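Local structure of LYND (Lyngbya aestuarii, 4V1T) at residues A556-N561 with R748-P753; D596-D600 with V752-W758; F95-I101 with A265-V269; E108-V114 with I268-H272. The protein probably catalyses the ATP-dependent cyclodehydration of cysteine residues in a precursor peptide to thiazolines. One frame throughout, in Å; residues are numbered along the deposited sequence.

From the N terminus, helix 90-98 and its C-terminal turn pack on helix 250-275 in contact 3, and the end of helix 103-109 returns to the next turn of that helix in contact 4. The two loops finish on the same stretch, sharing Ile268 and Val269, and tie two successive short helices to one long one. Much later, contact 1 joins the end of helix 538-561 to helix 748-755. Contact 2 crosses it, bringing the loop after strand 590-596 to the end of helix 748-755, so Val752 serves both. The N-terminal and C-terminal pairs lie on opposite sides of the chain's centre, contacts 1 and 3 having centres about 69 Å apart.

Contact 1 (A556-N561 with R748-P753); sequences ALWWYN and RLYDVP
Leu557 and Leu749 interlock as helices 538-561 and 748-755 cross at nearly a right angle (-95°), their axes 9.3 Å apart. The isobutyl group of Leu557 enters among Arg748, Leu749, Val752 and Pro753. Its CD2 presses on Arg748 O at 3.3 Å, while CD1 lies against Val752 CG1 at 3.5 Å, a tight fit between side chains running at right angles. In return, the chi1 of Leu749 (-174°) turns CG away from the backbone N and sends CD1 among Ala556, Leu557, Tyr560 and Asn561, 3.5 Å from Ala556 O. This reciprocal filling is knobs-into-holes packing, and a branched, flexible leucine suits it on each side. Asn561 supplies the polar part. Pro753 has no N-H, so Leu749 O lacks the usual helical donor one turn on; Asn561 ND2 supplies one instead, at 3.1 Å and with a nearly straight N-H...O angle of 166°. The second N-H of ND2 goes back to Leu557 O at 2.7 Å, and both acceptors lie in the amide plane, fixing its rotation. An alanine here removes the amide and would probably leave Leu749 O, already denied a proline N-H, without a mate. Asn561 OD1 accepts from a water that also donates to Tyr750 O.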
# COMPACT_ATOMS: atom_id res chain seq x y z
N ALA B 556 -9.56 -34.38 -15.97
CA ALA B 556 -10.75 -35.13 -16.37
C ALA B 556 -10.41 -36.59 -16.66
O ALA B 556 -11.09 -37.49 -16.19
CB ALA B 556 -11.40 -34.49 -17.59
N LEU B 557 -9.36 -36.81 -17.44
CA LEU B 557 -8.93 -38.15 -17.79
C LEU B 557 -8.63 -38.96 -16.54
O LEU B 557 -9.12 -40.08 -16.38
CB LEU B 557 -7.68 -38.09 -18.68
CG LEU B 557 -7.84 -37.46 -20.07
CD1 LEU B 557 -6.53 -37.55 -20.85
CD2 LEU B 557 -8.96 -38.11 -20.87
N TRP B 558 -7.83 -38.38 -15.66
CA TRP B 558 -7.42 -39.05 -14.43
C TRP B 558 -8.59 -39.31 -13.51
O TRP B 558 -8.79 -40.44 -13.04
CB TRP B 558 -6.37 -38.21 -13.71
CG TRP B 558 -6.23 -38.50 -12.25
CD1 TRP B 558 -5.81 -39.66 -11.67
CD2 TRP B 558 -6.49 -37.59 -11.17
NE1 TRP B 558 -5.82 -39.54 -10.29
CE2 TRP B 558 -6.22 -38.27 -9.97
CE3 TRP B 558 -6.93 -36.26 -11.11
CZ2 TRP B 558 -6.38 -37.67 -8.72
CZ3 TRP B 558 -7.08 -35.66 -9.87
CH2 TRP B 558 -6.81 -36.37 -8.69
N TRP B 559 -9.39 -38.28 -13.26
CA TRP B 559 -10.45 -38.34 -12.26
C TRP B 559 -11.58 -39.30 -12.62
O TRP B 559 -12.01 -40.10 -11.79
CB TRP B 559 -11.03 -36.94 -12.04
CG TRP B 559 -12.10 -36.91 -11.01
CD1 TRP B 559 -13.44 -37.03 -11.22
CD2 TRP B 559 -11.93 -36.76 -9.60
NE1 TRP B 559 -14.12 -36.96 -10.03
CE2 TRP B 559 -13.21 -36.79 -9.02
CE3 TRP B 559 -10.81 -36.59 -8.77
CZ2 TRP B 559 -13.41 -36.67 -7.65
CZ3 TRP B 559 -11.01 -36.48 -7.41
CH2 TRP B 559 -12.30 -36.52 -6.86
N TYR B 560 -12.07 -39.21 -13.85
CA TYR B 560 -13.28 -39.93 -14.22
C TYR B 560 -12.99 -41.36 -14.67
O TYR B 560 -13.86 -42.23 -14.57
CB TYR B 560 -14.04 -39.15 -15.30
CG TYR B 560 -14.62 -37.89 -14.74
CD1 TYR B 560 -15.76 -37.91 -13.92
CD2 TYR B 560 -14.01 -36.66 -14.97
CE1 TYR B 560 -16.26 -36.75 -13.38
CE2 TYR B 560 -14.52 -35.50 -14.44
CZ TYR B 560 -15.64 -35.54 -13.64
OH TYR B 560 -16.12 -34.37 -13.12
N ASN B 561 -11.78 -41.61 -15.16
CA ASN B 561 -11.34 -42.99 -15.38
C ASN B 561 -10.76 -43.58 -14.10
O ASN B 561 -10.46 -44.76 -14.04
CB ASN B 561 -10.31 -43.05 -16.51
CG ASN B 561 -10.88 -42.65 -17.85
OD1 ASN B 561 -11.56 -43.43 -18.52
ND2 ASN B 561 -10.59 -41.42 -18.27
N ARG B 748 -12.24 -37.78 -26.17
CA ARG B 748 -10.96 -37.90 -25.49
C ARG B 748 -11.06 -38.56 -24.11
O ARG B 748 -10.14 -39.28 -23.69
CB ARG B 748 -10.32 -36.51 -25.36
CG ARG B 748 -9.87 -35.88 -26.67
CD ARG B 748 -9.26 -34.51 -26.45
NE ARG B 748 -8.24 -34.53 -25.41
CZ ARG B 748 -6.96 -34.84 -25.62
NH1 ARG B 748 -6.53 -35.17 -26.83
NH2 ARG B 748 -6.10 -34.82 -24.61
N LEU B 749 -12.15 -38.29 -23.40
CA LEU B 749 -12.33 -38.83 -22.05
C LEU B 749 -12.19 -40.35 -22.04
O LEU B 749 -11.60 -40.92 -21.12
CB LEU B 749 -13.69 -38.41 -21.50
CG LEU B 749 -13.96 -38.77 -20.04
CD1 LEU B 749 -13.04 -37.99 -19.10
CD2 LEU B 749 -15.41 -38.52 -19.69
N TYR B 750 -12.72 -40.99 -23.07
CA TYR B 750 -12.67 -42.45 -23.19
C TYR B 750 -11.42 -42.91 -23.93
O TYR B 750 -10.81 -43.92 -23.56
CB TYR B 750 -13.93 -42.96 -23.92
CG TYR B 750 -15.24 -42.58 -23.24
CD1 TYR B 750 -15.81 -43.40 -22.28
CD2 TYR B 750 -15.90 -41.40 -23.55
CE1 TYR B 750 -16.99 -43.06 -21.65
CE2 TYR B 750 -17.09 -41.05 -22.92
CZ TYR B 750 -17.62 -41.88 -21.97
OH TYR B 750 -18.79 -41.53 -21.35
N ASP B 751 -11.03 -42.16 -24.96
CA ASP B 751 -10.04 -42.63 -25.93
C ASP B 751 -8.58 -42.42 -25.51
O ASP B 751 -7.74 -43.30 -25.73
CB ASP B 751 -10.27 -41.93 -27.28
CG ASP B 751 -11.63 -42.24 -27.88
OD1 ASP B 751 -12.49 -42.80 -27.17
OD2 ASP B 751 -11.85 -41.91 -29.06
N VAL B 752 -8.26 -41.27 -24.93
CA VAL B 752 -6.86 -40.94 -24.66
C VAL B 752 -6.17 -41.99 -23.78
O VAL B 752 -5.06 -42.41 -24.10
CB VAL B 752 -6.71 -39.54 -24.01
CG1 VAL B 752 -5.26 -39.27 -23.62
CG2 VAL B 752 -7.22 -38.47 -24.96
N PRO B 753 -6.83 -42.43 -22.69
CA PRO B 753 -6.17 -43.40 -21.80
C PRO B 753 -5.74 -44.71 -22.46
O PRO B 753 -4.72 -45.27 -22.07
CB PRO B 753 -7.22 -43.66 -20.71
CG PRO B 753 -8.07 -42.45 -20.71
CD PRO B 753 -8.13 -42.00 -22.14
O HOH W 1 -11.67 -45.09 -20.96

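Contact 2 (D596-D600 with V752-W758); sequences DLTAD and VPVKLGW
Asp600 points toward the end of helix 748-755, where it meets Val752 and, just beyond the helix, Leu756. Its CB lies 4.0 Å from Leu756 CD2 and only slightly farther from Val752 CG1. Next along, CG is in contact with the same valine methyl. Because chi1 is 59°, the carboxylate stands between its own backbone N and carbonyl carbon and runs across the valine at about a right angle. At the tip, OD1 is 3.8 Å from Val752 CG1, and OD2 lies nearer the other methyl, CG2. The side chain thus lies across the valine methyls with CB, CG and OD1 all in contact, while OD1 is also held by a salt bridge to Arg748, one turn before Val752, which suits an aspartate at this partly exposed margin.

Beyond Val752 the helix finishes in a Schellman motif. Gly757 takes a positive phi of 81°, a conformation that favours glycine, and Trp758 N bonds back to Pro753 O at 2.7 Å. The reversal brings Leu756 and Trp758 together, Leu756 CD1 lying over one face of the indole, offset toward its rim. The same methyl rests 3.6 Å from Asp600 N. Ala599 is small enough for its CB to fit 4.0 Å from both Leu756 CD1 and Trp758 CH2. Thr598 O approaches the indole at its edge, near the ring plane, 3.3 Å from Trp758 CZ2, where an oxygen faces the weakly positive ring hydrogens. In the loop, Thr598 OG1 donates to Asp596 OD1 at 2.7 Å from above the carboxylate plane. Asp596 OD2 forms a salt bridge with Arg565, which also makes a cation-pi contact with Trp758.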
# COMPACT_ATOMS: atom_id res chain seq x y z
N ASP B 596 1.41 -37.08 -11.51
CA ASP B 596 1.61 -36.71 -12.90
C ASP B 596 0.33 -36.95 -13.71
O ASP B 596 -0.18 -38.06 -13.72
CB ASP B 596 2.77 -37.50 -13.51
CG ASP B 596 2.91 -37.27 -15.00
OD1 ASP B 596 3.58 -36.29 -15.38
OD2 ASP B 596 2.35 -38.05 -15.79
N LEU B 597 -0.16 -35.91 -14.38
CA LEU B 597 -1.36 -35.98 -15.21
C LEU B 597 -1.03 -35.75 -16.70
O LEU B 597 -1.93 -35.63 -17.54
CB LEU B 597 -2.37 -34.93 -14.74
CG LEU B 597 -3.46 -35.37 -13.76
CD1 LEU B 597 -2.96 -36.37 -12.73
CD2 LEU B 597 -4.06 -34.14 -13.08
N THR B 598 0.26 -35.69 -17.01
CA THR B 598 0.71 -35.43 -18.37
C THR B 598 0.14 -36.48 -19.34
O THR B 598 0.43 -37.66 -19.20
CB THR B 598 2.24 -35.44 -18.45
OG1 THR B 598 2.77 -34.64 -17.39
CG2 THR B 598 2.71 -34.89 -19.80
N ALA B 599 -0.66 -36.02 -20.30
CA ALA B 599 -1.35 -36.92 -21.22
C ALA B 599 -0.79 -36.79 -22.64
O ALA B 599 0.38 -36.50 -22.81
CB ALA B 599 -2.86 -36.65 -21.18
N ASP B 600 -1.63 -37.01 -23.65
CA ASP B 600 -1.16 -37.19 -25.03
C ASP B 600 -0.50 -35.95 -25.66
O ASP B 600 0.20 -36.08 -26.66
CB ASP B 600 -2.32 -37.65 -25.92
CG ASP B 600 -3.48 -36.68 -25.93
OD1 ASP B 600 -3.76 -36.07 -24.88
OD2 ASP B 600 -4.11 -36.52 -27.00
N VAL B 752 -8.26 -41.27 -24.93
CA VAL B 752 -6.86 -40.94 -24.66
C VAL B 752 -6.17 -41.99 -23.78
O VAL B 752 -5.06 -42.41 -24.10
CB VAL B 752 -6.71 -39.54 -24.01
CG1 VAL B 752 -5.26 -39.27 -23.62
CG2 VAL B 752 -7.22 -38.47 -24.96
N PRO B 753 -6.83 -42.43 -22.69
CA PRO B 753 -6.17 -43.40 -21.80
C PRO B 753 -5.74 -44.71 -22.46
O PRO B 753 -4.72 -45.27 -22.07
CB PRO B 753 -7.22 -43.66 -20.71
CG PRO B 753 -8.07 -42.45 -20.71
CD PRO B 753 -8.13 -42.00 -22.14
N VAL B 754 -6.49 -45.19 -23.46
CA VAL B 754 -6.09 -46.42 -24.13
C VAL B 754 -4.96 -46.13 -25.13
O VAL B 754 -4.07 -46.95 -25.31
CB VAL B 754 -7.26 -47.13 -24.86
CG1 VAL B 754 -8.52 -47.08 -24.00
CG2 VAL B 754 -7.52 -46.53 -26.24
N LYS B 755 -5.02 -44.97 -25.77
CA LYS B 755 -3.97 -44.57 -26.70
C LYS B 755 -2.62 -44.48 -25.99
O LYS B 755 -1.58 -44.78 -26.58
CB LYS B 755 -4.30 -43.22 -27.34
CG LYS B 755 -5.07 -43.29 -28.64
CD LYS B 755 -4.70 -42.12 -29.55
CE LYS B 755 -5.42 -42.20 -30.89
NZ LYS B 755 -4.83 -41.28 -31.90
N LEU B 756 -2.64 -44.08 -24.73
CA LEU B 756 -1.41 -43.93 -23.94
C LEU B 756 -1.03 -45.22 -23.21
O LEU B 756 0.03 -45.31 -22.59
CB LEU B 756 -1.57 -42.79 -22.94
CG LEU B 756 -1.81 -41.41 -23.56
CD1 LEU B 756 -2.05 -40.37 -22.48
CD2 LEU B 756 -0.66 -40.99 -24.46
N GLY B 757 -1.90 -46.22 -23.29
CA GLY B 757 -1.64 -47.50 -22.65
C GLY B 757 -1.96 -47.47 -21.17
O GLY B 757 -1.54 -48.37 -20.44
N TRP B 758 -2.70 -46.45 -20.74
CA TRP B 758 -3.12 -46.33 -19.34
C TRP B 758 -4.23 -47.33 -19.06
O TRP B 758 -4.38 -47.80 -17.93
CB TRP B 758 -3.58 -44.90 -19.03
CG TRP B 758 -2.46 -43.90 -19.02
CD1 TRP B 758 -1.12 -44.16 -19.06
CD2 TRP B 758 -2.58 -42.47 -18.93
NE1 TRP B 758 -0.40 -43.00 -19.01
CE2 TRP B 758 -1.27 -41.94 -18.93
CE3 TRP B 758 -3.66 -41.59 -18.87
CZ2 TRP B 758 -1.02 -40.57 -18.87
CZ3 TRP B 758 -3.41 -40.23 -18.80
CH2 TRP B 758 -2.10 -39.73 -18.80

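Contact 3 (F95-I101 with A265-V269); sequences FWSELGI and AKWIV
Lys266 NZ, at the end of a chain that lies against Trp96 and Leu99, forms a salt bridge with Glu263 and donates to the backbone oxygen of Ser296 of the second subunit. A weak bond to His295 O of that subunit adds to the grip, so the charge of a buried lysine is met by Glu263 of its own chain and by oxygens across the dimer interface. Helix 90-98, closed by a Schellman motif at Gly100 (phi 83°), packs here on the long helix 250-275. Glycine suits that positive phi, and Ile101 N completes the motif by bonding back to Trp96 O at 2.9 Å.

Trp96 provides most of the surface on its side. With CG anti to the carbonyl carbon (chi1 -64°), its indole reaches across until CH2 lies 3.7 Å from Ala265 C. Ala265 CB and Lys266 N come at the ring edge, and the small side chain of Ala265 is consistent with so close an approach of the indole to the backbone. The methylenes of lysine supply apolar surface: CG is 4.0 Å from Trp96 CZ3, and CD meets Leu99 CD1 at 3.9 Å, the two chains crossing at about a right angle. Val269 turns one methyl to each neighbour, CG1 lying 4.0 Å from Ile101 CG2. The indole is sandwiched, with Phe95 CD2 over one face and, over the opposite one, Val269 CG2 in a CH-pi contact 3.9 Å from the centroid of the six-membered ring.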
# COMPACT_ATOMS: atom_id res chain seq x y z
N PHE B 95 -4.69 30.62 1.36
CA PHE B 95 -5.17 29.34 0.89
C PHE B 95 -4.88 29.16 -0.59
O PHE B 95 -4.42 28.11 -1.02
CB PHE B 95 -6.66 29.18 1.16
CG PHE B 95 -7.18 27.80 0.88
CD1 PHE B 95 -7.16 26.82 1.86
CD2 PHE B 95 -7.65 27.47 -0.37
CE1 PHE B 95 -7.62 25.55 1.59
CE2 PHE B 95 -8.11 26.19 -0.65
CZ PHE B 95 -8.09 25.24 0.33
N TRP B 96 -5.11 30.22 -1.35
CA TRP B 96 -4.95 30.17 -2.80
C TRP B 96 -3.50 30.29 -3.23
O TRP B 96 -3.09 29.65 -4.20
CB TRP B 96 -5.82 31.24 -3.45
CG TRP B 96 -7.29 30.97 -3.21
CD1 TRP B 96 -8.18 31.76 -2.55
CD2 TRP B 96 -8.01 29.79 -3.59
NE1 TRP B 96 -9.41 31.16 -2.50
CE2 TRP B 96 -9.34 29.95 -3.13
CE3 TRP B 96 -7.67 28.62 -4.26
CZ2 TRP B 96 -10.33 28.99 -3.33
CZ3 TRP B 96 -8.65 27.66 -4.46
CH2 TRP B 96 -9.96 27.85 -4.00
N SER B 97 -2.72 31.08 -2.51
CA SER B 97 -1.30 31.22 -2.84
C SER B 97 -0.57 29.93 -2.54
O SER B 97 0.39 29.60 -3.21
CB SER B 97 -0.64 32.38 -2.08
OG SER B 97 -0.79 32.26 -0.67
N GLU B 98 -1.05 29.19 -1.55
CA GLU B 98 -0.46 27.91 -1.19
C GLU B 98 -0.70 26.87 -2.28
O GLU B 98 0.07 25.93 -2.44
CB GLU B 98 -1.01 27.42 0.14
CG GLU B 98 -0.13 26.37 0.80
CD GLU B 98 -0.69 25.93 2.13
OE1 GLU B 98 -1.66 25.15 2.11
OE2 GLU B 98 -0.17 26.37 3.18
N LEU B 99 -1.78 27.04 -3.03
CA LEU B 99 -2.07 26.18 -4.17
C LEU B 99 -1.37 26.68 -5.43
O LEU B 99 -1.55 26.14 -6.51
CB LEU B 99 -3.58 26.11 -4.40
CG LEU B 99 -4.34 25.28 -3.36
CD1 LEU B 99 -5.84 25.52 -3.48
CD2 LEU B 99 -4.01 23.81 -3.52
N GLY B 100 -0.57 27.73 -5.28
CA GLY B 100 0.20 28.28 -6.38
C GLY B 100 -0.60 29.25 -7.24
O GLY B 100 -0.24 29.49 -8.39
N ILE B 101 -1.68 29.80 -6.69
CA ILE B 101 -2.54 30.73 -7.42
C ILE B 101 -2.37 32.16 -6.91
O ILE B 101 -2.42 32.41 -5.71
CB ILE B 101 -4.02 30.36 -7.27
CG1 ILE B 101 -4.27 28.89 -7.65
CG2 ILE B 101 -4.87 31.29 -8.12
CD1 ILE B 101 -3.93 28.55 -9.09
N ALA B 265 -14.92 25.50 -4.93
CA ALA B 265 -14.05 26.67 -5.07
C ALA B 265 -12.75 26.30 -5.78
O ALA B 265 -12.31 27.00 -6.68
CB ALA B 265 -13.75 27.26 -3.70
N LYS B 266 -12.17 25.18 -5.38
CA LYS B 266 -10.93 24.74 -5.97
C LYS B 266 -11.11 24.41 -7.44
O LYS B 266 -10.21 24.65 -8.24
CB LYS B 266 -10.37 23.53 -5.22
CG LYS B 266 -9.70 23.87 -3.90
CD LYS B 266 -8.70 22.81 -3.48
CE LYS B 266 -9.39 21.63 -2.84
NZ LYS B 266 -8.62 20.38 -3.02
N TRP B 267 -12.27 23.87 -7.80
CA TRP B 267 -12.54 23.58 -9.20
C TRP B 267 -12.67 24.84 -10.05
O TRP B 267 -12.07 24.93 -11.12
CB TRP B 267 -13.80 22.73 -9.38
CG TRP B 267 -14.14 22.62 -10.82
CD1 TRP B 267 -15.13 23.28 -11.48
CD2 TRP B 267 -13.45 21.85 -11.80
NE1 TRP B 267 -15.11 22.96 -12.81
CE2 TRP B 267 -14.09 22.07 -13.03
CE3 TRP B 267 -12.35 20.98 -11.76
CZ2 TRP B 267 -13.68 21.46 -14.21
CZ3 TRP B 267 -11.94 20.37 -12.93
CH2 TRP B 267 -12.60 20.62 -14.14
N ILE B 268 -13.46 25.80 -9.59
CA ILE B 268 -13.73 27.00 -10.38
C ILE B 268 -12.45 27.82 -10.54
O ILE B 268 -12.24 28.43 -11.60
CB ILE B 268 -14.85 27.89 -9.77
CG1 ILE B 268 -14.51 28.30 -8.34
CG2 ILE B 268 -16.17 27.15 -9.81
CD1 ILE B 268 -15.47 29.29 -7.73
N VAL B 269 -11.60 27.82 -9.51
CA VAL B 269 -10.34 28.56 -9.59
C VAL B 269 -9.43 27.91 -10.61
O VAL B 269 -8.87 28.56 -11.50
CB VAL B 269 -9.64 28.64 -8.23
CG1 VAL B 269 -8.19 29.10 -8.36
CG2 VAL B 269 -10.41 29.56 -7.30

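Contact 4 (E108-V114 with I268-H272); sequences EALRQPV and IVKYH
Ala109 is the apolar centre, its CB directed at helix 250-275 and lying 3.7 Å from Val269 CA. The backbones come within 5.1 Å between the CA atoms of Ala109 and Val269, an approach to which the small side chain of alanine is suited. Ala109 also opens a type I beta turn ending at Gln112, through which the chain leaves helix 103-109 for strand 114-118; the contact therefore seats a helix end and its turn on the flank of a longer helix. Around the alanine, Leu110 CD2 meets Ile268 CD1 at 3.9 Å, the two side chains crossing at about a right angle, and Val114 CG2 touches the other branch of Ile268, CG2. Leu110 and Ile268 also both touch Ile139.

Farther out, His272 lays one face of its imidazole over Ala109 CA, while its CB is only 3.3 Å from Ala109 CB. Its CG stands anti to the backbone N (chi1 176°), bringing the ring against the end of helix 103-109, where NE2 lies near Glu108 CB.

The polar edge belongs to Gln112, long enough to span both backbones. Its NE2 donates to Ala109 O at 2.8 Å, on a lone pair, and to Ile268 O at 3.1 Å, from above that carbonyl plane and on the opposite face from His272 N. A leucine in its place would lack both donors, and the turn would probably lose its polar tie to Ile268 O. The amide lies nearly coplanar with the Tyr271 ring, the planes 9° apart, and Gln112 OE1 meets the ring edge 3.4 Å from Tyr271 CD2.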
# COMPACT_ATOMS: atom_id res chain seq x y z
N GLU B 108 -10.79 36.81 -8.91
CA GLU B 108 -11.58 36.93 -10.13
C GLU B 108 -12.33 35.62 -10.42
O GLU B 108 -13.50 35.62 -10.80
CB GLU B 108 -10.69 37.31 -11.31
CG GLU B 108 -11.36 38.23 -12.33
CD GLU B 108 -11.51 39.65 -11.82
OE1 GLU B 108 -10.62 40.13 -11.08
OE2 GLU B 108 -12.52 40.29 -12.18
N ALA B 109 -11.65 34.50 -10.24
CA ALA B 109 -12.25 33.20 -10.49
C ALA B 109 -13.45 32.95 -9.59
O ALA B 109 -14.43 32.32 -10.00
CB ALA B 109 -11.22 32.11 -10.30
N LEU B 110 -13.36 33.43 -8.35
CA LEU B 110 -14.41 33.21 -7.37
C LEU B 110 -15.70 33.98 -7.69
O LEU B 110 -16.74 33.72 -7.08
CB LEU B 110 -13.91 33.61 -5.97
CG LEU B 110 -12.88 32.68 -5.32
CD1 LEU B 110 -12.39 33.29 -4.01
CD2 LEU B 110 -13.45 31.31 -5.06
N ARG B 111 -15.63 34.91 -8.64
CA ARG B 111 -16.81 35.69 -9.05
C ARG B 111 -17.70 34.92 -10.01
O ARG B 111 -18.78 35.38 -10.35
CB ARG B 111 -16.38 36.99 -9.73
CG ARG B 111 -15.69 37.97 -8.81
CD ARG B 111 -15.34 39.26 -9.53
NE ARG B 111 -14.59 40.18 -8.68
CZ ARG B 111 -14.67 40.24 -7.35
NH1 ARG B 111 -15.47 39.42 -6.68
NH2 ARG B 111 -13.94 41.12 -6.68
N GLN B 112 -17.24 33.76 -10.46
CA GLN B 112 -18.03 32.93 -11.37
C GLN B 112 -19.23 32.35 -10.63
O GLN B 112 -19.06 31.70 -9.59
CB GLN B 112 -17.18 31.79 -11.93
CG GLN B 112 -16.08 32.23 -12.87
CD GLN B 112 -15.15 31.08 -13.22
OE1 GLN B 112 -15.23 30.51 -14.30
NE2 GLN B 112 -14.25 30.74 -12.29
N PRO B 113 -20.45 32.59 -11.14
CA PRO B 113 -21.60 32.02 -10.45
C PRO B 113 -21.74 30.51 -10.69
O PRO B 113 -21.25 29.98 -11.69
CB PRO B 113 -22.79 32.78 -11.04
CG PRO B 113 -22.33 33.25 -12.37
CD PRO B 113 -20.84 33.42 -12.30
N VAL B 114 -22.42 29.85 -9.76
CA VAL B 114 -22.66 28.41 -9.79
C VAL B 114 -24.17 28.14 -9.67
O VAL B 114 -24.91 28.99 -9.16
CB VAL B 114 -21.86 27.73 -8.65
CG1 VAL B 114 -22.55 26.49 -8.11
CG2 VAL B 114 -20.45 27.40 -9.13
N ILE B 268 -13.46 25.80 -9.59
CA ILE B 268 -13.73 27.00 -10.38
C ILE B 268 -12.45 27.82 -10.54
O ILE B 268 -12.24 28.43 -11.60
CB ILE B 268 -14.85 27.89 -9.77
CG1 ILE B 268 -14.51 28.30 -8.34
CG2 ILE B 268 -16.17 27.15 -9.81
CD1 ILE B 268 -15.47 29.29 -7.73
N VAL B 269 -11.60 27.82 -9.51
CA VAL B 269 -10.34 28.56 -9.59
C VAL B 269 -9.43 27.91 -10.61
O VAL B 269 -8.87 28.56 -11.50
CB VAL B 269 -9.64 28.64 -8.23
CG1 VAL B 269 -8.19 29.10 -8.36
CG2 VAL B 269 -10.41 29.56 -7.30
N LYS B 270 -9.30 26.59 -10.49
CA LYS B 270 -8.56 25.80 -11.45
C LYS B 270 -9.07 26.02 -12.88
O LYS B 270 -8.30 26.18 -13.82
CB LYS B 270 -8.64 24.32 -11.06
CG LYS B 270 -8.04 23.35 -12.06
CD LYS B 270 -7.43 22.16 -11.34
CE LYS B 270 -7.04 21.05 -12.27
NZ LYS B 270 -6.67 19.82 -11.50
N TYR B 271 -10.39 26.04 -13.02
CA TYR B 271 -11.01 26.18 -14.32
C TYR B 271 -10.72 27.56 -14.92
O TYR B 271 -10.49 27.68 -16.11
CB TYR B 271 -12.51 25.99 -14.20
CG TYR B 271 -13.28 26.39 -15.43
CD1 TYR B 271 -13.17 25.66 -16.61
CD2 TYR B 271 -14.12 27.50 -15.42
CE1 TYR B 271 -13.89 26.01 -17.74
CE2 TYR B 271 -14.83 27.85 -16.54
CZ TYR B 271 -14.72 27.11 -17.70
OH TYR B 271 -15.42 27.46 -18.82
N HIS B 272 -10.75 28.59 -14.07
CA HIS B 272 -10.49 29.95 -14.50
C HIS B 272 -9.07 30.07 -15.05
O HIS B 272 -8.87 30.67 -16.10
CB HIS B 272 -10.69 30.92 -13.34
CG HIS B 272 -10.36 32.33 -13.68
ND1 HIS B 272 -11.19 33.14 -14.43
CD2 HIS B 272 -9.29 33.10 -13.35
CE1 HIS B 272 -10.65 34.33 -14.56
NE2 HIS B 272 -9.49 34.34 -13.92